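Local coordinates for protein toll (Drosophila melanogaster, PDB 4LXR), which serves as the cell-surface receptor for the cleaved cytokine Spaetzle, signalling in embryonic dorsal-ventral patterning and in antifungal innate immunity, at residues Leu498-Thr503 / Asn525-Asp530; Asn505-Ile510 / Val529-Asn534; Leu536-Thr541 / Leu568-Pro573. All coordinates share one frame; numbering follows the deposited sequence. Where two conformers were deposited one is given.

In the fold
The three contacts follow the extracellular leucine-rich-repeat solenoid into the capping region that ends its first, longer array. Interaction 1 joins parallel strands 499-501 and 527-530. Interaction 2, centred about 12 Å away, begins on the second of these strands and follows the turn after it back against the loop of the preceding repeat; the two share V529 and D530, and ND2 of N534 hydrogen-bonds to the carbonyl O of M502. Interaction 3 comes later in the chain, its centre about 10 Å from that of interaction 2 and about 21 Å from that of interaction 1. The backbone of R508 bonds to V537, carrying the stacking of coils into the disulfide-bonded cap.

Interaction 1 of 3, residues Leu498-Thr503 / Asn525-Asp530; sequences LHVNMT and NLVHVD. With NAG (2-acetamido-2-deoxy-beta-D-glucopyranose), chain F.
H499 and H528 stand next to each other on adjoining parallel strands of the leucine-rich-repeat solenoid, sharing one face of its sheet with N501 and D530. In both histidines CG is anti to the carbonyl carbon (chi1 -76° and -61°), which sends the imidazoles out side by side. Their planes are almost parallel but slid apart, centroids 4.4 Å from each other, and NE2 of H499 lies over the rim of the H528 ring, 3.5 Å from its CD2. ND1 of H499 is held by the carbonyl of R497, so this ring is anchored at its far side.

V500 and V529 point to the other face, among the hydrophobic side chains inside the coil. V527 lies alongside L498, its CG1 3.9 Å from CG of L498, while the extended chain of M502 crosses V529 and brings CE to CG1 of that valine. Between the faces runs the parallel ladder: L498 O, H528 O, V500 O and D530 O each accept one backbone N-H from the other segment. Where the ladder begins, a water bridges L498 N and L526 O.

At the other end N501, first residue of an N-X-T sequon, carries a glycan: its ND2 is bonded to C1 of the sugar. Its OD1 takes two bonds from T503, one in the carbonyl plane from the backbone N (3.1 Å), closing an Asx turn, and one from OG1 (2.6 Å). D530 divides its carboxylate: OD1, which accepts the backbone N-H of N532, also lies 3.2 Å from CG2 of T503, and OD2 accepts N2 of the sugar's acetamido group at 2.8 Å.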
# COMPACT_ATOMS: atom_id res chain seq x y z
N LEU A 498 2.15 5.19 -18.39
CA LEU A 498 3.37 5.01 -17.62
C LEU A 498 3.51 6.02 -16.49
O LEU A 498 3.41 7.23 -16.69
CB LEU A 498 4.61 5.05 -18.52
CG LEU A 498 5.95 4.86 -17.79
CD1 LEU A 498 5.99 3.53 -17.00
CD2 LEU A 498 7.12 4.94 -18.77
N HIS A 499 3.73 5.48 -15.29
CA HIS A 499 4.04 6.27 -14.12
C HIS A 499 5.45 5.94 -13.62
O HIS A 499 5.77 4.78 -13.31
CB HIS A 499 3.02 6.02 -13.01
CG HIS A 499 1.71 6.70 -13.23
ND1 HIS A 499 0.76 6.21 -14.11
CD2 HIS A 499 1.18 7.83 -12.70
CE1 HIS A 499 -0.30 7.01 -14.09
NE2 HIS A 499 -0.07 8.00 -13.25
N VAL A 500 6.28 6.97 -13.55
CA VAL A 500 7.66 6.84 -13.13
C VAL A 500 7.83 7.58 -11.82
O VAL A 500 7.41 8.73 -11.71
CB VAL A 500 8.60 7.43 -14.19
CG1 VAL A 500 10.06 7.28 -13.75
CG2 VAL A 500 8.36 6.76 -15.54
N ASN A 501 8.45 6.93 -10.85
CA ASN A 501 8.74 7.55 -9.56
C ASN A 501 10.21 7.88 -9.47
O ASN A 501 11.04 6.98 -9.48
CB ASN A 501 8.36 6.60 -8.42
CG ASN A 501 8.10 7.33 -7.11
OD1 ASN A 501 8.88 8.17 -6.70
ND2 ASN A 501 6.98 6.99 -6.46
N MET A 502 10.55 9.17 -9.40
CA MET A 502 11.96 9.55 -9.22
C MET A 502 12.16 10.34 -7.95
O MET A 502 13.08 11.16 -7.86
CB MET A 502 12.48 10.35 -10.41
CG MET A 502 12.43 9.62 -11.72
SD MET A 502 13.32 10.61 -12.93
CE MET A 502 12.70 9.95 -14.47
N THR A 503 11.29 10.11 -6.97
CA THR A 503 11.41 10.77 -5.67
C THR A 503 12.59 10.24 -4.88
O THR A 503 13.02 9.11 -5.07
CB THR A 503 10.16 10.58 -4.82
OG1 THR A 503 9.94 9.19 -4.59
CG2 THR A 503 8.95 11.18 -5.51
N ASN A 525 2.33 10.17 -26.54
CA ASN A 525 1.88 9.53 -25.31
C ASN A 525 1.79 10.52 -24.15
O ASN A 525 2.09 11.70 -24.32
CB ASN A 525 2.81 8.37 -24.95
CG ASN A 525 4.26 8.81 -24.77
OD1 ASN A 525 4.67 9.85 -25.28
ND2 ASN A 525 5.03 8.01 -24.04
N LEU A 526 1.38 10.03 -22.98
CA LEU A 526 1.46 10.84 -21.77
C LEU A 526 2.05 10.04 -20.61
O LEU A 526 1.48 9.05 -20.16
CB LEU A 526 0.10 11.42 -21.39
CG LEU A 526 0.12 12.20 -20.07
CD1 LEU A 526 1.15 13.31 -20.11
CD2 LEU A 526 -1.25 12.77 -19.76
N VAL A 527 3.20 10.51 -20.13
CA VAL A 527 3.92 9.86 -19.04
C VAL A 527 3.95 10.75 -17.81
O VAL A 527 4.35 11.91 -17.90
CB VAL A 527 5.37 9.56 -19.44
CG1 VAL A 527 6.07 8.76 -18.36
CG2 VAL A 527 5.39 8.83 -20.78
N HIS A 528 3.53 10.23 -16.66
CA HIS A 528 3.64 10.95 -15.40
C HIS A 528 4.98 10.67 -14.75
O HIS A 528 5.44 9.53 -14.73
CB HIS A 528 2.52 10.56 -14.43
CG HIS A 528 1.15 10.85 -14.94
ND1 HIS A 528 0.40 11.92 -14.49
CD2 HIS A 528 0.38 10.22 -15.87
CE1 HIS A 528 -0.77 11.93 -15.11
NE2 HIS A 528 -0.80 10.92 -15.95
N VAL A 529 5.62 11.71 -14.21
CA VAL A 529 6.90 11.55 -13.52
C VAL A 529 6.89 12.29 -12.18
O VAL A 529 6.69 13.51 -12.14
CB VAL A 529 8.09 12.08 -14.35
CG1 VAL A 529 9.39 11.76 -13.66
CG2 VAL A 529 8.07 11.50 -15.76
N ASP A 530 7.12 11.56 -11.10
CA ASP A 530 7.13 12.16 -9.77
C ASP A 530 8.54 12.60 -9.38
O ASP A 530 9.42 11.77 -9.18
CB ASP A 530 6.58 11.17 -8.74
CG ASP A 530 6.23 11.83 -7.43
OD1 ASP A 530 6.78 12.92 -7.15
OD2 ASP A 530 5.42 11.26 -6.67
C1 NAG F . 6.69 7.84 -5.33
C2 NAG F . 5.17 8.04 -5.15
C3 NAG F . 4.88 8.93 -3.93
C4 NAG F . 5.67 8.49 -2.71
C5 NAG F . 7.14 8.32 -3.08
C6 NAG F . 8.00 7.83 -1.94
C7 NAG F . 3.55 8.08 -7.00
C8 NAG F . 2.98 6.82 -6.41
N2 NAG F . 4.59 8.61 -6.34
O3 NAG F . 3.49 8.89 -3.66
O4 NAG F . 5.65 9.50 -1.70
O5 NAG F . 7.25 7.36 -4.13
O6 NAG F . 7.62 6.52 -1.53
O7 NAG F . 3.09 8.59 -8.01
O HOH W 1 2.26 6.66 -20.59

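Interaction 2 of 3, residues Asn505-Ile510 / Val529-Asn534. With NAG (2-acetamido-2-deoxy-beta-D-glucopyranose), chain F; NAG (2-acetamido-2-deoxy-beta-D-glucopyranose), chain M.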
# COMPACT_ATOMS: atom_id res chain seq x y z
N ASN A 505 15.72 10.77 -4.93
CA ASN A 505 17.01 10.55 -5.57
C ASN A 505 18.01 11.63 -5.15
O ASN A 505 17.86 12.23 -4.08
CB ASN A 505 16.85 10.45 -7.09
CG ASN A 505 16.50 9.02 -7.54
OD1 ASN A 505 17.35 8.31 -8.07
ND2 ASN A 505 15.27 8.61 -7.28
N LYS A 506 19.02 11.87 -5.97
CA LYS A 506 20.04 12.87 -5.66
C LYS A 506 20.01 14.00 -6.70
O LYS A 506 21.04 14.60 -7.01
CB LYS A 506 21.43 12.22 -5.64
CG LYS A 506 21.58 11.07 -4.62
CD LYS A 506 21.59 11.60 -3.19
CE LYS A 506 22.12 10.57 -2.19
NZ LYS A 506 21.03 9.81 -1.50
N ILE A 507 18.82 14.26 -7.22
CA ILE A 507 18.63 15.18 -8.34
C ILE A 507 18.87 16.63 -7.93
O ILE A 507 18.02 17.25 -7.31
CB ILE A 507 17.21 15.02 -8.94
CG1 ILE A 507 17.04 13.60 -9.51
CG2 ILE A 507 16.94 16.07 -10.02
CD1 ILE A 507 15.61 13.21 -9.86
N ARG A 508 20.04 17.15 -8.27
CA ARG A 508 20.41 18.52 -7.89
C ARG A 508 20.17 19.52 -9.01
O ARG A 508 19.77 20.66 -8.76
CB ARG A 508 21.85 18.57 -7.38
CG ARG A 508 21.98 17.90 -6.02
CD ARG A 508 23.36 17.99 -5.40
NE ARG A 508 23.35 17.44 -4.05
CZ ARG A 508 23.45 16.14 -3.77
NH1 ARG A 508 23.57 15.25 -4.74
NH2 ARG A 508 23.42 15.74 -2.50
N ARG A 509 20.39 19.09 -10.25
CA ARG A 509 20.02 19.92 -11.40
C ARG A 509 19.01 19.22 -12.30
O ARG A 509 19.02 18.00 -12.45
CB ARG A 509 21.25 20.33 -12.22
CG ARG A 509 20.95 21.28 -13.38
CD ARG A 509 22.22 21.73 -14.04
NE ARG A 509 23.09 22.37 -13.05
CZ ARG A 509 24.39 22.58 -13.22
NH1 ARG A 509 24.97 22.19 -14.34
NH2 ARG A 509 25.09 23.17 -12.27
N ILE A 510 18.12 20.04 -12.86
CA ILE A 510 17.22 19.65 -13.93
C ILE A 510 17.36 20.69 -15.04
O ILE A 510 16.88 21.82 -14.91
CB ILE A 510 15.76 19.65 -13.48
CG1 ILE A 510 15.54 18.61 -12.37
CG2 ILE A 510 14.84 19.40 -14.67
CD1 ILE A 510 14.11 18.51 -11.91
N VAL A 529 5.62 11.71 -14.21
CA VAL A 529 6.90 11.55 -13.52
C VAL A 529 6.89 12.29 -12.18
O VAL A 529 6.69 13.51 -12.14
CB VAL A 529 8.09 12.08 -14.35
CG1 VAL A 529 9.39 11.76 -13.66
CG2 VAL A 529 8.07 11.50 -15.76
N ASP A 530 7.12 11.56 -11.10
CA ASP A 530 7.13 12.16 -9.77
C ASP A 530 8.54 12.60 -9.38
O ASP A 530 9.42 11.77 -9.18
CB ASP A 530 6.58 11.17 -8.74
CG ASP A 530 6.23 11.83 -7.43
OD1 ASP A 530 6.78 12.92 -7.15
OD2 ASP A 530 5.42 11.26 -6.67
N LEU A 531 8.75 13.91 -9.27
CA LEU A 531 10.07 14.47 -8.98
C LEU A 531 10.21 15.01 -7.56
O LEU A 531 11.19 15.67 -7.24
CB LEU A 531 10.39 15.59 -9.97
CG LEU A 531 10.50 15.19 -11.44
CD1 LEU A 531 10.78 16.41 -12.33
CD2 LEU A 531 11.58 14.10 -11.61
N ASN A 532 9.22 14.72 -6.72
CA ASN A 532 9.21 15.22 -5.34
C ASN A 532 10.40 14.77 -4.51
O ASN A 532 11.02 13.74 -4.79
CB ASN A 532 7.91 14.79 -4.64
CG ASN A 532 6.71 15.62 -5.08
OD1 ASN A 532 6.87 16.70 -5.66
ND2 ASN A 532 5.51 15.12 -4.81
N ASP A 533 10.73 15.55 -3.47
CA ASP A 533 11.75 15.16 -2.50
C ASP A 533 13.13 14.91 -3.11
O ASP A 533 13.78 13.92 -2.80
CB ASP A 533 11.32 13.92 -1.71
CG ASP A 533 10.04 14.14 -0.94
OD1 ASP A 533 10.09 14.83 0.11
OD2 ASP A 533 8.99 13.62 -1.36
N ASN A 534 13.55 15.81 -3.98
CA ASN A 534 14.90 15.79 -4.48
C ASN A 534 15.66 17.05 -4.04
O ASN A 534 15.05 18.10 -3.84
CB ASN A 534 14.89 15.65 -6.00
CG ASN A 534 14.80 14.20 -6.43
OD1 ASN A 534 15.77 13.44 -6.27
ND2 ASN A 534 13.66 13.80 -6.98
C1 NAG F . 6.69 7.84 -5.33
C2 NAG F . 5.17 8.04 -5.15
C3 NAG F . 4.88 8.93 -3.93
C4 NAG F . 5.67 8.49 -2.71
C5 NAG F . 7.14 8.32 -3.08
C6 NAG F . 8.00 7.83 -1.94
C7 NAG F . 3.55 8.08 -7.00
C8 NAG F . 2.98 6.82 -6.41
N2 NAG F . 4.59 8.61 -6.34
O3 NAG F . 3.49 8.89 -3.66
O4 NAG F . 5.65 9.50 -1.70
O5 NAG F . 7.25 7.36 -4.13
O6 NAG F . 7.62 6.52 -1.53
O7 NAG F . 3.09 8.59 -8.01
C1 NAG M . 24.24 6.37 -3.77
C2 NAG M . 24.55 6.13 -2.28
C3 NAG M . 25.52 4.95 -2.08
C4 NAG M . 26.71 5.00 -3.04
C5 NAG M . 26.29 5.43 -4.44
C6 NAG M . 26.82 4.53 -5.53
C7 NAG M . 24.50 7.88 -0.55
C8 NAG M . 25.15 9.13 -0.02
N2 NAG M . 25.07 7.34 -1.63
O3 NAG M . 24.83 3.71 -2.19
O4 NAG M . 27.71 5.88 -2.54
O5 NAG M . 24.86 5.39 -4.54
O6 NAG M . 26.69 5.13 -6.80
O7 NAG M . 23.51 7.39 -0.02
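L531 meets I510 tip to tip, CD1 of the leucine 4.0 Å from CD1 of the isoleucine, while its other methyl turns toward I507. F545 of helix 543-549 packs on both L531 and I510, so the pair lies buried inside the coil. At N532 the chain bends away: its backbone N bonds to OD1 of D530 at 3.1 Å, an Asx turn just past the end of strand 527-530. D533, next along, leads its carboxylate outward to a salt bridge with R567.

N534 then returns to the interior as the signature asparagine of the leucine-rich repeat, one rung of the asparagine ladder, with N505 as its counterpart one coil earlier. CG anti to the carbonyl carbon (chi1 -85°) turns the amide back toward the carbonyl of L531. There ND2 gives a nearly straight bond (174°) to L531 O, 3.1 Å away; the acceptor lies in the amide plane, although the N-H arrives from above the carbonyl plane of L531. ND2 also bonds to the carbonyl of M502, tying this repeat to the one before. OD1 faces the 505-510 segment, receiving a weak bond from I507 N (3.3 Å). The side chain of I507 crosses the amide obliquely, its CD1 3.5 Å from ND2 of N534.

Interaction 3 of 3, residues Leu536-Thr541 / Leu568-Pro573; sequences LVCDCT and LVCSQP
L536 touches L568 with its side chain and S571 with its backbone. CG of L536 is anti to the backbone N (chi1 -165°), which carries CD2 inward to 4.1 Å from CD2 of L568; the two leucines cross at about a right angle, and F545 of helix 543-549 packs against both. The carbonyl O of L536 accepts an almost straight bond from S571 N at 2.9 Å.

C538 joins the two segments covalently. Its SG is joined to SG of C570 at 2.0 Å, with a torsion about the S-S bond of -93°, close to the relaxed value for a disulfide, and I584 packs on both half-cystines. The backbone N of C538 meanwhile gives a bond to Q572 O (2.8 Å), and its carbonyl O comes 3.4 Å from CD of P573, which follows a cis peptide bond.

Q572 is exposed: its side chain runs beside V537, OE1 lying 4.1 Å from CG2 of the valine. A short, weakly bonded parallel pairing reinforced by this disulfide, with C540 bonded to C591 as the second cross-link, is the arrangement of a cysteine-rich LRRCT cap, which closes the C-terminal end of a leucine-rich-repeat solenoid.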
# COMPACT_ATOMS: atom_id res chain seq x y z
N LEU A 536 17.13 19.72 -5.01
CA LEU A 536 17.35 20.61 -6.15
C LEU A 536 18.14 21.87 -5.81
O LEU A 536 17.83 22.56 -4.83
CB LEU A 536 16.01 20.99 -6.76
CG LEU A 536 16.05 21.62 -8.16
CD1 LEU A 536 16.57 20.60 -9.17
CD2 LEU A 536 14.68 22.13 -8.54
N VAL A 537 19.17 22.15 -6.60
CA VAL A 537 19.91 23.41 -6.47
C VAL A 537 19.22 24.46 -7.34
O VAL A 537 19.21 24.34 -8.57
CB VAL A 537 21.41 23.26 -6.88
CG1 VAL A 537 22.08 24.63 -6.95
CG2 VAL A 537 22.16 22.35 -5.90
N CYS A 538 18.62 25.45 -6.70
CA CYS A 538 17.86 26.46 -7.43
C CYS A 538 18.71 27.67 -7.83
O CYS A 538 18.66 28.72 -7.20
CB CYS A 538 16.64 26.90 -6.63
SG CYS A 538 15.47 25.55 -6.35
N ASP A 539 19.51 27.47 -8.88
CA ASP A 539 20.35 28.52 -9.44
C ASP A 539 19.93 28.80 -10.89
O ASP A 539 18.92 28.28 -11.36
CB ASP A 539 21.84 28.18 -9.31
CG ASP A 539 22.24 26.86 -9.98
OD1 ASP A 539 21.50 26.35 -10.84
OD2 ASP A 539 23.32 26.34 -9.64
N CYS A 540 20.70 29.64 -11.59
CA CYS A 540 20.33 30.05 -12.94
C CYS A 540 20.17 28.88 -13.92
O CYS A 540 19.61 29.04 -15.02
CB CYS A 540 21.35 31.05 -13.48
SG CYS A 540 23.03 30.40 -13.64
N THR A 541 20.64 27.69 -13.53
CA THR A 541 20.68 26.54 -14.44
C THR A 541 19.36 25.78 -14.57
O THR A 541 19.22 24.92 -15.44
CB THR A 541 21.83 25.54 -14.09
OG1 THR A 541 21.54 24.90 -12.84
CG2 THR A 541 23.16 26.27 -13.98
N LEU A 568 8.50 19.28 -4.60
CA LEU A 568 9.89 19.48 -5.03
C LEU A 568 10.36 20.85 -4.53
O LEU A 568 9.84 21.90 -4.94
CB LEU A 568 10.03 19.38 -6.55
CG LEU A 568 11.43 19.67 -7.09
CD1 LEU A 568 12.47 18.78 -6.40
CD2 LEU A 568 11.48 19.50 -8.60
N VAL A 569 11.37 20.81 -3.67
CA VAL A 569 11.74 21.95 -2.85
C VAL A 569 13.22 22.24 -2.94
O VAL A 569 14.04 21.33 -2.87
CB VAL A 569 11.41 21.66 -1.37
CG1 VAL A 569 12.04 22.69 -0.45
CG2 VAL A 569 9.91 21.61 -1.18
N CYS A 570 13.57 23.52 -3.10
CA CYS A 570 14.96 23.95 -3.16
C CYS A 570 15.73 23.54 -1.92
O CYS A 570 15.25 23.72 -0.80
CB CYS A 570 15.06 25.47 -3.29
SG CYS A 570 14.32 26.12 -4.77
N SER A 571 16.93 23.01 -2.13
CA SER A 571 17.85 22.69 -1.05
C SER A 571 18.87 23.82 -0.91
O SER A 571 19.41 24.08 0.17
CB SER A 571 18.54 21.36 -1.34
OG SER A 571 19.56 21.09 -0.39
N GLN A 572 19.12 24.51 -2.02
CA GLN A 572 20.16 25.53 -2.09
C GLN A 572 19.77 26.55 -3.15
O GLN A 572 19.00 26.21 -4.05
CB GLN A 572 21.49 24.89 -2.46
CG GLN A 572 22.43 24.66 -1.31
CD GLN A 572 23.87 24.50 -1.77
OE1 GLN A 572 24.16 23.65 -2.61
NE2 GLN A 572 24.76 25.33 -1.25
N PRO A 573 20.27 27.80 -3.05
CA PRO A 573 21.12 28.35 -1.98
C PRO A 573 20.27 28.74 -0.77
O PRO A 573 19.05 28.62 -0.83
CB PRO A 573 21.69 29.62 -2.63
CG PRO A 573 20.60 30.09 -3.53
CD PRO A 573 19.96 28.81 -4.08